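Local coordinates for MutT/nudix family protein (Enterococcus faecalis, PDB 2FML), which is of unknown function but, as a Nudix-family protein with an NrtR-type winged-helix region, may act as a nucleotide hydrolase or a nucleotide-sensing transcriptional regulator, at residues A[127-132]-A[194-199]; A[41-46]-A[187-192]; A[49-54]-A[209-214]; A[45-50]-A[56-61]. All blocks are in the same frame, centred on the assembly; numbering follows the deposited sequence.

Contact 1. Residues A[127-132]-A[194-199]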
loop_
_atom_site.group_PDB
_atom_site.type_symbol
_atom_site.label_atom_id
_atom_site.label_comp_id
_atom_site.label_asym_id
_atom_site.label_seq_id
_atom_site.Cartn_x
_atom_site.Cartn_y
_atom_site.Cartn_z
ATOM N N SER A 127 7.068 -3.433 1.302
ATOM C CA SER A 127 7.696 -3.772 0.041
ATOM C C SER A 127 7.445 -2.696 -1.065
ATOM O O SER A 127 6.454 -1.999 -1.061
ATOM C CB SER A 127 7.268 -5.175 -0.423
ATOM O OG SER A 127 5.900 -5.189 -0.810
ATOM N N TYR A 128 8.395 -2.630 -1.982
ATOM C CA TYR A 128 8.395 -1.754 -3.132
ATOM C C TYR A 128 8.644 -2.527 -4.431
ATOM O O TYR A 128 9.228 -3.590 -4.413
ATOM C CB TYR A 128 9.462 -0.655 -2.961
ATOM C CG TYR A 128 9.075 0.376 -1.947
ATOM C CD1 TYR A 128 8.610 1.620 -2.352
ATOM C CD2 TYR A 128 9.252 0.122 -0.544
ATOM C CE1 TYR A 128 8.308 2.612 -1.401
ATOM C CE2 TYR A 128 8.970 1.072 0.395
ATOM C CZ TYR A 128 8.452 2.291 -0.027
ATOM O OH TYR A 128 8.115 3.195 0.908
ATOM N N LEU A 129 8.236 -1.910 -5.537
ATOM C CA LEU A 129 8.334 -2.437 -6.900
ATOM C C LEU A 129 9.005 -1.351 -7.770
ATOM O O LEU A 129 8.703 -0.169 -7.649
ATOM C CB LEU A 129 6.926 -2.703 -7.432
ATOM C CG LEU A 129 6.672 -3.110 -8.883
ATOM C CD1 LEU A 129 7.626 -4.291 -9.303
ATOM C CD2 LEU A 129 5.205 -3.552 -9.001
ATOM N N ALA A 130 9.959 -1.741 -8.613
ATOM C CA ALA A 130 10.479 -0.809 -9.620
ATOM C C ALA A 130 10.832 -1.568 -10.860
ATOM O O ALA A 130 11.209 -2.775 -10.783
ATOM C CB ALA A 130 11.709 -0.054 -9.093
ATOM N N PHE A 131 10.697 -0.855 -11.978
ATOM C CA PHE A 131 11.010 -1.327 -13.334
ATOM C C PHE A 131 12.219 -0.569 -13.790
ATOM O O PHE A 131 12.169 0.660 -13.798
ATOM C CB PHE A 131 9.880 -0.962 -14.279
ATOM C CG PHE A 131 8.540 -1.337 -13.784
ATOM C CD1 PHE A 131 8.189 -2.678 -13.624
ATOM C CD2 PHE A 131 7.610 -0.354 -13.481
ATOM C CE1 PHE A 131 6.942 -3.028 -13.164
ATOM C CE2 PHE A 131 6.345 -0.695 -13.046
ATOM C CZ PHE A 131 6.015 -2.038 -12.882
ATOM N N ILE A 132 13.279 -1.273 -14.177
ATOM C CA ILE A 132 14.578 -0.669 -14.422
ATOM C C ILE A 132 15.300 -1.403 -15.569
ATOM O O ILE A 132 14.759 -2.352 -16.135
ATOM C CB ILE A 132 15.452 -0.620 -13.104
ATOM C CG1 ILE A 132 15.800 -2.030 -12.565
ATOM C CG2 ILE A 132 14.711 0.178 -11.997
ATOM C CD1 ILE A 132 17.215 -2.134 -11.941
ATOM N N PHE A 194 3.962 -9.442 -9.075
ATOM C CA PHE A 194 3.661 -9.924 -10.415
ATOM C C PHE A 194 2.193 -9.648 -10.779
ATOM O O PHE A 194 1.893 -9.166 -11.888
ATOM C CB PHE A 194 4.020 -11.425 -10.554
ATOM C CG PHE A 194 3.976 -11.916 -11.959
ATOM C CD1 PHE A 194 5.095 -11.857 -12.749
ATOM C CD2 PHE A 194 2.776 -12.385 -12.517
ATOM C CE1 PHE A 194 5.028 -12.291 -14.098
ATOM C CE2 PHE A 194 2.688 -12.790 -13.871
ATOM C CZ PHE A 194 3.837 -12.750 -14.648
ATOM N N ASN A 195 1.292 -9.985 -9.851
ATOM C CA ASN A 195 -0.157 -9.788 -10.023
ATOM C C ASN A 195 -0.518 -8.275 -10.079
ATOM O O ASN A 195 -1.462 -7.888 -10.766
ATOM C CB ASN A 195 -0.901 -10.513 -8.879
ATOM C CG ASN A 195 -0.937 -12.006 -9.095
ATOM O OD1 ASN A 195 -0.820 -12.448 -10.238
ATOM N ND2 ASN A 195 -1.092 -12.796 -8.033
ATOM N N ARG A 196 0.244 -7.436 -9.368
ATOM C CA ARG A 196 -0.004 -5.997 -9.367
ATOM C C ARG A 196 0.227 -5.412 -10.754
ATOM O O ARG A 196 -0.544 -4.565 -11.202
ATOM C CB ARG A 196 0.857 -5.254 -8.311
ATOM C CG ARG A 196 0.759 -3.688 -8.374
ATOM C CD ARG A 196 -0.561 -3.197 -7.769
ATOM N NE ARG A 196 -0.951 -4.056 -6.620
ATOM C CZ ARG A 196 -0.726 -3.803 -5.344
ATOM N NH1 ARG A 196 -0.111 -2.673 -4.980
ATOM N NH2 ARG A 196 -1.142 -4.680 -4.426
ATOM N N VAL A 197 1.288 -5.858 -11.415
ATOM C CA VAL A 197 1.584 -5.467 -12.807
ATOM C C VAL A 197 0.477 -5.925 -13.828
ATOM O O VAL A 197 -0.068 -5.096 -14.584
ATOM C CB VAL A 197 2.999 -5.975 -13.256
ATOM C CG1 VAL A 197 3.257 -5.637 -14.744
ATOM C CG2 VAL A 197 4.120 -5.446 -12.323
ATOM N N VAL A 198 0.156 -7.229 -13.842
ATOM C CA VAL A 198 -1.032 -7.767 -14.541
ATOM C C VAL A 198 -2.321 -6.956 -14.307
ATOM O O VAL A 198 -3.029 -6.660 -15.274
ATOM C CB VAL A 198 -1.323 -9.238 -14.153
ATOM C CG1 VAL A 198 -2.572 -9.698 -14.872
ATOM C CG2 VAL A 198 -0.120 -10.150 -14.474
ATOM N N ASP A 199 -2.607 -6.598 -13.036
ATOM C CA ASP A 199 -3.783 -5.759 -12.669
ATOM C C ASP A 199 -3.765 -4.310 -13.129
ATOM O O ASP A 199 -4.832 -3.682 -13.236
ATOM C CB ASP A 199 -4.033 -5.725 -11.149
ATOM C CG ASP A 199 -4.433 -7.081 -10.585
ATOM O OD1 ASP A 199 -4.754 -7.980 -11.401
ATOM O OD2 ASP A 199 -4.404 -7.257 -9.335
#
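Leu129 carries CG opposite its own backbone nitrogen (chi1 173°), whereas Phe131 has its ring carbon CG opposite the carbonyl carbon (chi1 -50°), and together these settings bring a methyl and a ring edge to Val197 on the facing helix. The arrangement belongs to the alpha/beta/alpha sandwich of the Nudix fold: strand 123-131 lies in the central sheet, and helix 186-200 packs over one face of it. The short segments of strand and helix pass 10.5 Å apart at an angle of 56°, a spacing bridged by side chains alone. Leu129 and Phe131, two positions apart in the strand, face the helix together; Tyr128 and Ala130 face the other way and lie against Met44 of the neighbouring strand.

Val197 is the helix residue both of them share. Its methyl CG2 comes to 4.0 Å from Leu129 CD2, the two side chains crossing at about a right angle. A short, branched valine suits this place because its methyl CG2 can meet both larger side chains at once. The preceding residue, Arg196, lays its aliphatic part near the same leucine, more loosely, with its CG 4.5 Å from Leu129 CD2. The charged end of that arginine is used elsewhere, NH1 bonding to the carbonyl oxygen of Leu109 on strand 106-112, so its carbon chain can line the apolar layer while NH1 finds a backbone acceptor. Phe131 meets the helix with its rim, the same Val197 CG2 lying in the ring plane 3.8 Å from Phe131 CE1 and 3.9 Å from Phe131 CZ.

Contact 2. Residues A[41-46]-A[187-192]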
loop_
_atom_site.group_PDB
_atom_site.type_symbol
_atom_site.label_atom_id
_atom_site.label_comp_id
_atom_site.label_asym_id
_atom_site.label_seq_id
_atom_site.Cartn_x
_atom_site.Cartn_y
_atom_site.Cartn_z
ATOM N N THR A 41 11.100 -3.201 8.277
ATOM C CA THR A 41 12.002 -3.440 7.179
ATOM C C THR A 41 11.324 -3.027 5.884
ATOM O O THR A 41 10.139 -2.600 5.878
ATOM C CB THR A 41 12.426 -4.949 7.057
ATOM O OG1 THR A 41 11.267 -5.748 6.918
ATOM C CG2 THR A 41 13.197 -5.463 8.243
ATOM N N VAL A 42 12.141 -3.046 4.816
ATOM C CA VAL A 42 11.742 -2.729 3.456
ATOM C C VAL A 42 12.302 -3.870 2.613
ATOM O O VAL A 42 13.355 -4.400 2.923
ATOM C CB VAL A 42 12.325 -1.329 2.934
ATOM C CG1 VAL A 42 11.605 -0.191 3.557
ATOM C CG2 VAL A 42 13.845 -1.208 3.187
ATOM N N ASP A 43 11.619 -4.205 1.536
ATOM C CA ASP A 43 12.106 -5.172 0.587
ATOM C C ASP A 43 11.765 -4.614 -0.791
ATOM O O ASP A 43 10.731 -3.892 -0.982
ATOM C CB ASP A 43 11.381 -6.527 0.786
ATOM C CG ASP A 43 11.982 -7.340 1.934
ATOM O OD1 ASP A 43 13.088 -7.909 1.740
ATOM O OD2 ASP A 43 11.377 -7.378 3.047
HETATM N N MSE A 44 12.587 -4.976 -1.770
HETATM C CA MSE A 44 12.499 -4.356 -3.077
HETATM C C MSE A 44 12.369 -5.389 -4.160
HETATM O O MSE A 44 13.181 -6.315 -4.221
HETATM C CB MSE A 44 13.722 -3.482 -3.283
HETATM C CG MSE A 44 13.936 -2.982 -4.660
HETATM SE SE MSE A 44 12.669 -1.521 -5.179
HETATM C CE MSE A 44 11.798 -2.494 -6.314
ATOM N N VAL A 45 11.325 -5.238 -5.002
ATOM C CA VAL A 45 11.158 -6.117 -6.181
ATOM C C VAL A 45 11.596 -5.348 -7.411
ATOM O O VAL A 45 10.923 -4.424 -7.819
ATOM C CB VAL A 45 9.738 -6.671 -6.366
ATOM C CG1 VAL A 45 9.700 -7.571 -7.630
ATOM C CG2 VAL A 45 9.235 -7.464 -5.092
ATOM N N LEU A 46 12.767 -5.706 -7.942
ATOM C CA LEU A 46 13.346 -5.089 -9.130
ATOM C C LEU A 46 13.125 -5.981 -10.327
ATOM O O LEU A 46 13.563 -7.114 -10.344
ATOM C CB LEU A 46 14.864 -4.838 -8.959
ATOM C CG LEU A 46 15.306 -3.881 -7.862
ATOM C CD1 LEU A 46 16.822 -3.808 -7.913
ATOM C CD2 LEU A 46 14.743 -2.510 -8.151
ATOM N N SER A 187 8.135 -15.197 -1.316
ATOM C CA SER A 187 7.310 -15.756 -2.396
ATOM C C SER A 187 5.956 -15.019 -2.523
ATOM O O SER A 187 5.486 -14.733 -3.665
ATOM C CB SER A 187 7.060 -17.245 -2.106
ATOM O OG SER A 187 5.952 -17.228 -1.273
ATOM N N GLU A 188 5.353 -14.676 -1.367
ATOM C CA GLU A 188 4.140 -13.865 -1.363
ATOM C C GLU A 188 4.331 -12.477 -1.898
ATOM O O GLU A 188 3.410 -11.894 -2.392
ATOM C CB GLU A 188 3.515 -13.693 0.048
ATOM C CG GLU A 188 2.849 -14.911 0.614
ATOM C CD GLU A 188 2.720 -14.764 2.100
ATOM O OE1 GLU A 188 2.105 -13.748 2.477
ATOM O OE2 GLU A 188 3.274 -15.611 2.880
ATOM N N ILE A 189 5.475 -11.901 -1.593
ATOM C CA ILE A 189 5.820 -10.596 -2.062
ATOM C C ILE A 189 6.067 -10.584 -3.606
ATOM O O ILE A 189 5.621 -9.664 -4.290
ATOM C CB ILE A 189 7.067 -10.001 -1.312
ATOM C CG1 ILE A 189 7.025 -10.165 0.245
ATOM C CG2 ILE A 189 7.314 -8.591 -1.819
ATOM C CD1 ILE A 189 8.171 -9.361 0.978
ATOM N N ILE A 190 6.757 -11.577 -4.146
ATOM C CA ILE A 190 6.961 -11.629 -5.599
ATOM C C ILE A 190 5.658 -11.828 -6.395
ATOM O O ILE A 190 5.388 -11.147 -7.415
ATOM C CB ILE A 190 8.042 -12.659 -5.971
ATOM C CG1 ILE A 190 9.362 -12.070 -5.514
ATOM C CG2 ILE A 190 8.090 -12.920 -7.570
ATOM C CD1 ILE A 190 10.517 -12.965 -5.468
ATOM N N ILE A 191 4.832 -12.742 -5.911
ATOM C CA ILE A 191 3.485 -12.953 -6.447
ATOM C C ILE A 191 2.656 -11.661 -6.358
ATOM O O ILE A 191 1.985 -11.278 -7.322
ATOM C CB ILE A 191 2.816 -14.139 -5.689
ATOM C CG1 ILE A 191 3.562 -15.439 -6.003
ATOM C CG2 ILE A 191 1.317 -14.250 -5.910
ATOM C CD1 ILE A 191 3.455 -15.892 -7.353
ATOM N N LYS A 192 2.688 -10.982 -5.217
ATOM C CA LYS A 192 1.984 -9.661 -5.118
ATOM C C LYS A 192 2.452 -8.676 -6.199
ATOM O O LYS A 192 1.630 -8.029 -6.847
ATOM C CB LYS A 192 2.097 -9.046 -3.715
ATOM C CG LYS A 192 1.216 -7.789 -3.381
ATOM C CD LYS A 192 -0.283 -8.077 -2.965
ATOM C CE LYS A 192 -0.517 -8.828 -1.671
ATOM N NZ LYS A 192 -2.076 -8.875 -1.347
#
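Asp43 OD2 is held by two partners, the hydroxyl OG1 of Thr125 on the adjacent strand and a hydroxyl of a bound glycerol that probably came from the crystallisation liquor. With its acid group engaged there, Asp43 offers the helix only the carbon base of its side chain: its CB lies 4.3 Å from Ile189 CD1. The same isoleucine meets Val45, whose CG2 is 4.0 Å from Ile189 CG2.

Ile189 thus uses both of its branches. Its CG1 stands opposite the carbonyl carbon (chi1 -46°) and carries CD1 over to Asp43, while CG2 is left to meet the valine. An isoleucine fits because it spans two strand positions that point to the same side of the sheet, one polar at its end and one wholly apolar. The closest pair of CA atoms, Val45 CA and Ile190 CA, is 7.0 Å apart.

In the Nudix sandwich, strand 39-50 lies beside strands 123-131 and 72-78, and Leu74 of the latter also touches Val45, Ile189 and Ile190. Helix 186-200 covers this face, while Val42 and the selenomethionine Met44 turn to the other, where helix 85-97, which carries most of the Nudix signature sequence, packs against the sheet.

Contact 3. Residues A[49-54]-A[209-214]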
loop_
_atom_site.group_PDB
_atom_site.type_symbol
_atom_site.label_atom_id
_atom_site.label_comp_id
_atom_site.label_asym_id
_atom_site.label_seq_id
_atom_site.Cartn_x
_atom_site.Cartn_y
_atom_site.Cartn_z
ATOM N N TYR A 49 13.716 -6.173 -18.222
ATOM C CA TYR A 49 13.417 -7.028 -19.330
ATOM C C TYR A 49 14.575 -7.026 -20.324
ATOM O O TYR A 49 14.966 -5.970 -20.782
ATOM C CB TYR A 49 12.107 -6.545 -19.945
ATOM C CG TYR A 49 11.714 -7.146 -21.275
ATOM C CD1 TYR A 49 11.012 -8.355 -21.350
ATOM C CD2 TYR A 49 11.980 -6.449 -22.464
ATOM C CE1 TYR A 49 10.633 -8.859 -22.618
ATOM C CE2 TYR A 49 11.612 -6.939 -23.689
ATOM C CZ TYR A 49 10.963 -8.147 -23.776
ATOM O OH TYR A 49 10.614 -8.569 -25.033
ATOM N N ASN A 50 15.134 -8.205 -20.629
ATOM C CA ASN A 50 16.074 -8.359 -21.741
ATOM C C ASN A 50 15.387 -8.503 -23.135
ATOM O O ASN A 50 14.729 -9.498 -23.355
ATOM C CB ASN A 50 16.985 -9.572 -21.463
ATOM C CG ASN A 50 18.201 -9.607 -22.378
ATOM O OD1 ASN A 50 18.099 -9.853 -23.594
ATOM N ND2 ASN A 50 19.360 -9.321 -21.803
ATOM N N LYS A 51 15.550 -7.551 -24.070
ATOM C CA LYS A 51 14.838 -7.597 -25.385
ATOM C C LYS A 51 15.283 -8.715 -26.314
ATOM O O LYS A 51 14.469 -9.310 -27.020
ATOM C CB LYS A 51 14.986 -6.291 -26.206
ATOM C CG LYS A 51 14.377 -5.024 -25.600
ATOM C CD LYS A 51 15.350 -3.839 -25.739
ATOM C CE LYS A 51 15.432 -3.291 -27.161
ATOM N NZ LYS A 51 14.544 -2.102 -27.398
ATOM N N GLU A 52 16.585 -8.957 -26.371
ATOM C CA GLU A 52 17.122 -9.922 -27.317
ATOM C C GLU A 52 16.616 -11.298 -26.919
ATOM O O GLU A 52 16.157 -12.067 -27.764
ATOM C CB GLU A 52 18.667 -9.846 -27.404
ATOM C CG GLU A 52 19.255 -8.379 -27.436
ATOM C CD GLU A 52 19.321 -7.712 -26.006
ATOM O OE1 GLU A 52 20.218 -8.086 -25.193
ATOM O OE2 GLU A 52 18.479 -6.822 -25.697
ATOM N N ALA A 53 16.627 -11.554 -25.612
ATOM C CA ALA A 53 16.204 -12.821 -25.044
ATOM C C ALA A 53 14.699 -12.958 -24.908
ATOM O O ALA A 53 14.191 -14.078 -24.782
ATOM C CB ALA A 53 16.847 -12.993 -23.703
ATOM N N ASP A 54 13.995 -11.824 -24.927
ATOM C CA ASP A 54 12.569 -11.719 -24.554
ATOM C C ASP A 54 12.343 -12.234 -23.117
ATOM O O ASP A 54 11.442 -13.020 -22.855
ATOM C CB ASP A 54 11.649 -12.403 -25.604
ATOM C CG ASP A 54 10.233 -11.787 -25.666
ATOM O OD1 ASP A 54 9.878 -10.934 -24.816
ATOM O OD2 ASP A 54 9.453 -12.142 -26.575
ATOM N N GLN A 209 8.209 0.831 -18.692
ATOM C CA GLN A 209 9.493 1.424 -18.273
ATOM C C GLN A 209 10.676 0.471 -18.481
ATOM O O GLN A 209 11.752 0.918 -18.853
ATOM C CB GLN A 209 9.454 1.842 -16.816
ATOM C CG GLN A 209 8.902 3.212 -16.538
ATOM C CD GLN A 209 8.919 3.530 -15.034
ATOM O OE1 GLN A 209 9.561 2.840 -14.261
ATOM N NE2 GLN A 209 8.208 4.556 -14.635
ATOM N N VAL A 210 10.473 -0.830 -18.252
ATOM C CA VAL A 210 11.525 -1.837 -18.496
ATOM C C VAL A 210 12.091 -1.835 -19.956
ATOM O O VAL A 210 13.142 -2.441 -20.235
ATOM C CB VAL A 210 11.084 -3.307 -18.143
ATOM C CG1 VAL A 210 10.548 -3.423 -16.712
ATOM C CG2 VAL A 210 10.130 -3.812 -19.117
ATOM N N LEU A 211 11.369 -1.161 -20.850
ATOM C CA LEU A 211 11.720 -1.078 -22.256
ATOM C C LEU A 211 12.639 0.103 -22.552
ATOM O O LEU A 211 13.172 0.192 -23.642
ATOM C CB LEU A 211 10.448 -1.017 -23.117
ATOM C CG LEU A 211 9.712 -2.307 -23.455
ATOM C CD1 LEU A 211 8.490 -1.976 -24.324
ATOM C CD2 LEU A 211 10.623 -3.345 -24.183
ATOM N N GLY A 212 12.803 1.008 -21.587
ATOM C CA GLY A 212 13.863 2.003 -21.632
ATOM C C GLY A 212 13.618 3.279 -22.428
ATOM O O GLY A 212 14.471 3.712 -23.232
ATOM N N LYS A 213 12.464 3.895 -22.200
ATOM C CA LYS A 213 12.209 5.278 -22.683
ATOM C C LYS A 213 11.725 5.415 -24.127
ATOM O O LYS A 213 11.092 6.417 -24.452
ATOM C CB LYS A 213 13.376 6.259 -22.376
ATOM C CG LYS A 213 13.394 6.874 -20.945
ATOM C CD LYS A 213 13.729 5.863 -19.829
ATOM C CE LYS A 213 12.483 5.416 -19.067
ATOM N NZ LYS A 213 12.676 4.053 -18.442
ATOM N N ASP A 214 12.001 4.436 -24.988
ATOM C CA ASP A 214 11.193 4.316 -26.199
ATOM C C ASP A 214 10.883 2.871 -26.636
ATOM O O ASP A 214 11.602 1.931 -26.275
ATOM C CB ASP A 214 11.682 5.243 -27.338
ATOM C CG ASP A 214 12.833 4.666 -28.144
ATOM O OD1 ASP A 214 13.877 5.347 -28.226
ATOM O OD2 ASP A 214 12.687 3.560 -28.722
HETATM O O HOH W 1 14.659 -3.350 -18.382
#
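A single water stands between Tyr49 and Val210, accepting from Tyr49 N at 3.0 Å and donating to Val210 O at 2.6 Å, joining two distant backbones without direct contact. Beside it the side chains touch directly. Val210 CG2 sits 3.5 Å from Tyr49 CB, and Leu211 CD2 lies 3.8 Å from Tyr49 CE2, the leucine and tyrosine running side by side in the same direction. The apolar part of Lys51 extends the patch, its CG 4.3 Å from Leu211 CD2, while its NZ makes a salt bridge to Glu219.

The contact joins the end of the first long strand of the Nudix domain to the 3-10 turn 209-211 in the NrtR-like winged-helix region, whose helix 217-228 touches both Tyr49 and Leu211. The loop after the strand is fixed by an Asx motif, in which Asn50 OD1 accepts from Ala53 N at 3.0 Å; asparagine suits the place because its short side chain puts a carbonyl oxygen where the turning chain meets it. Tyrosine serves two ends, with CB and ring carbons against the aliphatic residues and Tyr49 OH donating to Asp54 OD1 in the ring plane, a very short 2.5 Å to be read with caution.

Contact 4. Residues A[45-50]-A[56-61]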
loop_
_atom_site.group_PDB
_atom_site.type_symbol
_atom_site.label_atom_id
_atom_site.label_comp_id
_atom_site.label_asym_id
_atom_site.label_seq_id
_atom_site.Cartn_x
_atom_site.Cartn_y
_atom_site.Cartn_z
ATOM N N VAL A 45 11.325 -5.238 -5.002
ATOM C CA VAL A 45 11.158 -6.117 -6.181
ATOM C C VAL A 45 11.596 -5.348 -7.411
ATOM O O VAL A 45 10.923 -4.424 -7.819
ATOM C CB VAL A 45 9.738 -6.671 -6.366
ATOM C CG1 VAL A 45 9.700 -7.571 -7.630
ATOM C CG2 VAL A 45 9.235 -7.464 -5.092
ATOM N N LEU A 46 12.767 -5.706 -7.942
ATOM C CA LEU A 46 13.346 -5.089 -9.130
ATOM C C LEU A 46 13.125 -5.981 -10.327
ATOM O O LEU A 46 13.563 -7.114 -10.344
ATOM C CB LEU A 46 14.864 -4.838 -8.959
ATOM C CG LEU A 46 15.306 -3.881 -7.862
ATOM C CD1 LEU A 46 16.822 -3.808 -7.913
ATOM C CD2 LEU A 46 14.743 -2.510 -8.151
ATOM N N LEU A 47 12.458 -5.420 -11.339
ATOM C CA LEU A 47 12.078 -6.119 -12.541
ATOM C C LEU A 47 12.712 -5.405 -13.703
ATOM O O LEU A 47 12.692 -4.174 -13.793
ATOM C CB LEU A 47 10.568 -6.061 -12.717
ATOM C CG LEU A 47 9.719 -6.813 -11.724
ATOM C CD1 LEU A 47 8.262 -6.691 -12.133
ATOM C CD2 LEU A 47 10.179 -8.287 -11.581
ATOM N N CYS A 48 13.284 -6.189 -14.609
ATOM C CA CYS A 48 13.802 -5.643 -15.851
ATOM C C CYS A 48 13.327 -6.530 -17.005
ATOM O O CYS A 48 12.652 -7.546 -16.795
ATOM C CB CYS A 48 15.342 -5.513 -15.778
ATOM S SG CYS A 48 16.260 -7.048 -15.789
ATOM N N TYR A 49 13.716 -6.173 -18.222
ATOM C CA TYR A 49 13.417 -7.028 -19.330
ATOM C C TYR A 49 14.575 -7.026 -20.324
ATOM O O TYR A 49 14.966 -5.970 -20.782
ATOM C CB TYR A 49 12.107 -6.545 -19.945
ATOM C CG TYR A 49 11.714 -7.146 -21.275
ATOM C CD1 TYR A 49 11.012 -8.355 -21.350
ATOM C CD2 TYR A 49 11.980 -6.449 -22.464
ATOM C CE1 TYR A 49 10.633 -8.859 -22.618
ATOM C CE2 TYR A 49 11.612 -6.939 -23.689
ATOM C CZ TYR A 49 10.963 -8.147 -23.776
ATOM O OH TYR A 49 10.614 -8.569 -25.033
ATOM N N ASN A 50 15.134 -8.205 -20.629
ATOM C CA ASN A 50 16.074 -8.359 -21.741
ATOM C C ASN A 50 15.387 -8.503 -23.135
ATOM O O ASN A 50 14.729 -9.498 -23.355
ATOM C CB ASN A 50 16.985 -9.572 -21.463
ATOM C CG ASN A 50 18.201 -9.607 -22.378
ATOM O OD1 ASN A 50 18.099 -9.853 -23.594
ATOM N ND2 ASN A 50 19.360 -9.321 -21.803
ATOM N N LEU A 56 11.821 -11.469 -19.041
ATOM C CA LEU A 56 11.635 -10.741 -17.802
ATOM C C LEU A 56 12.629 -11.301 -16.788
ATOM O O LEU A 56 12.866 -12.502 -16.736
ATOM C CB LEU A 56 10.241 -10.923 -17.239
ATOM C CG LEU A 56 9.004 -10.339 -17.917
ATOM C CD1 LEU A 56 7.758 -10.812 -17.103
ATOM C CD2 LEU A 56 9.025 -8.826 -17.992
ATOM N N LYS A 57 13.245 -10.433 -16.005
ATOM C CA LYS A 57 14.126 -10.904 -14.945
ATOM C C LYS A 57 13.768 -10.199 -13.635
ATOM O O LYS A 57 13.161 -9.130 -13.632
ATOM C CB LYS A 57 15.610 -10.714 -15.310
ATOM C CG LYS A 57 16.011 -11.144 -16.698
ATOM C CD LYS A 57 17.451 -11.588 -16.764
ATOM C CE LYS A 57 17.873 -11.818 -18.203
ATOM N NZ LYS A 57 19.328 -12.167 -18.433
ATOM N N VAL A 58 14.122 -10.828 -12.517
ATOM C CA VAL A 58 13.888 -10.263 -11.203
ATOM C C VAL A 58 15.184 -10.437 -10.379
ATOM O O VAL A 58 15.847 -11.466 -10.499
ATOM C CB VAL A 58 12.671 -10.939 -10.512
ATOM C CG1 VAL A 58 12.904 -12.467 -10.361
ATOM C CG2 VAL A 58 12.360 -10.227 -9.125
ATOM N N LEU A 59 15.572 -9.418 -9.616
ATOM C CA LEU A 59 16.824 -9.485 -8.877
ATOM C C LEU A 59 16.609 -10.222 -7.532
ATOM O O LEU A 59 15.664 -9.885 -6.802
ATOM C CB LEU A 59 17.382 -8.077 -8.633
ATOM C CG LEU A 59 18.774 -7.954 -8.041
ATOM C CD1 LEU A 59 19.240 -6.547 -8.156
ATOM C CD2 LEU A 59 18.666 -8.357 -6.555
ATOM N N LEU A 60 17.464 -11.201 -7.243
ATOM C CA LEU A 60 17.435 -11.957 -5.955
ATOM C C LEU A 60 18.841 -11.934 -5.392
ATOM O O LEU A 60 19.792 -11.816 -6.135
ATOM C CB LEU A 60 17.015 -13.421 -6.129
ATOM C CG LEU A 60 15.614 -13.719 -6.643
ATOM C CD1 LEU A 60 15.329 -15.224 -6.656
ATOM C CD2 LEU A 60 14.537 -12.971 -5.773
ATOM N N ILE A 61 18.965 -12.056 -4.078
ATOM C CA ILE A 61 20.271 -12.173 -3.456
ATOM C C ILE A 61 20.245 -13.471 -2.702
ATOM O O ILE A 61 19.178 -13.907 -2.265
ATOM C CB ILE A 61 20.558 -11.048 -2.420
ATOM C CG1 ILE A 61 19.469 -11.067 -1.316
ATOM C CG2 ILE A 61 20.656 -9.709 -3.088
ATOM C CD1 ILE A 61 19.925 -10.600 0.071
HETATM O O HOH W 2 14.385 -7.590 -6.541
#
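Leu46 and Leu59 lie side by side and point the same way, their CD1 atoms 3.7 Å apart, on the face of this antiparallel hairpin that is turned to helix 85-97. Farther along the same face, a chi1 of 70° turns Cys48 SG across the strand to 3.8 Å from Lys57 CB. Lys57 then runs out extended, passing Asn50 with its CE 4.1 Å from Asn50 CB.

On the other face the pairs meet at a slant. Leu47 CD2 comes to 3.8 Å from Val58 CB, and Val45 CG1 meets Val58 CG2, methyl to methyl, at 4.0 Å. At the far end Leu56 CD2 approaches the ring of Tyr49 obliquely, 3.9 Å from CD1. Valine suits position 58 because its short branches meet both Leu47 and Val45.

Cys48 and Lys57 form a hydrogen-bonded pair, with N-to-O bonds in both directions. At Leu46 and Leu59 only one direct bond remains, Leu59 N to Leu46 O; Leu46 N and Leu59 O stand 5.2 Å apart, and a water accepts from the first and donates to the second, keeping both satisfied.

The chemistry therefore divides along the strands. Apolar pairs suit buried layers on both sides of the sheet, whereas near the turn Lys57 NZ and Asn50 ND2 both bind the carboxylate of Glu134, a pairing that probably favours the charged form of each ionisable partner.

Overall arrangement
All four contacts gather round the central sheet of the Nudix domain. Contacts 2, 4 and 3, in that order, use strand 39-50, overlapping at Val45-Leu46 and Tyr49-Asn50, and contact 1 lies on its parallel neighbour, strand 123-131. Contacts 1 and 2, with centres about 9 Å apart, share helix 186-200. Contact 4 is local, closing the hairpin 39-50/55-63 about 11 Å from each of them, while contact 3, centred about 21 Å from contact 2, reaches the winged-helix region. Along the chain contact 3 encloses contact 1, and contact 2 crosses both. Late parts of the chain thus return to its first long strand, tying helix 186-200 and the winged-helix region to one sheet.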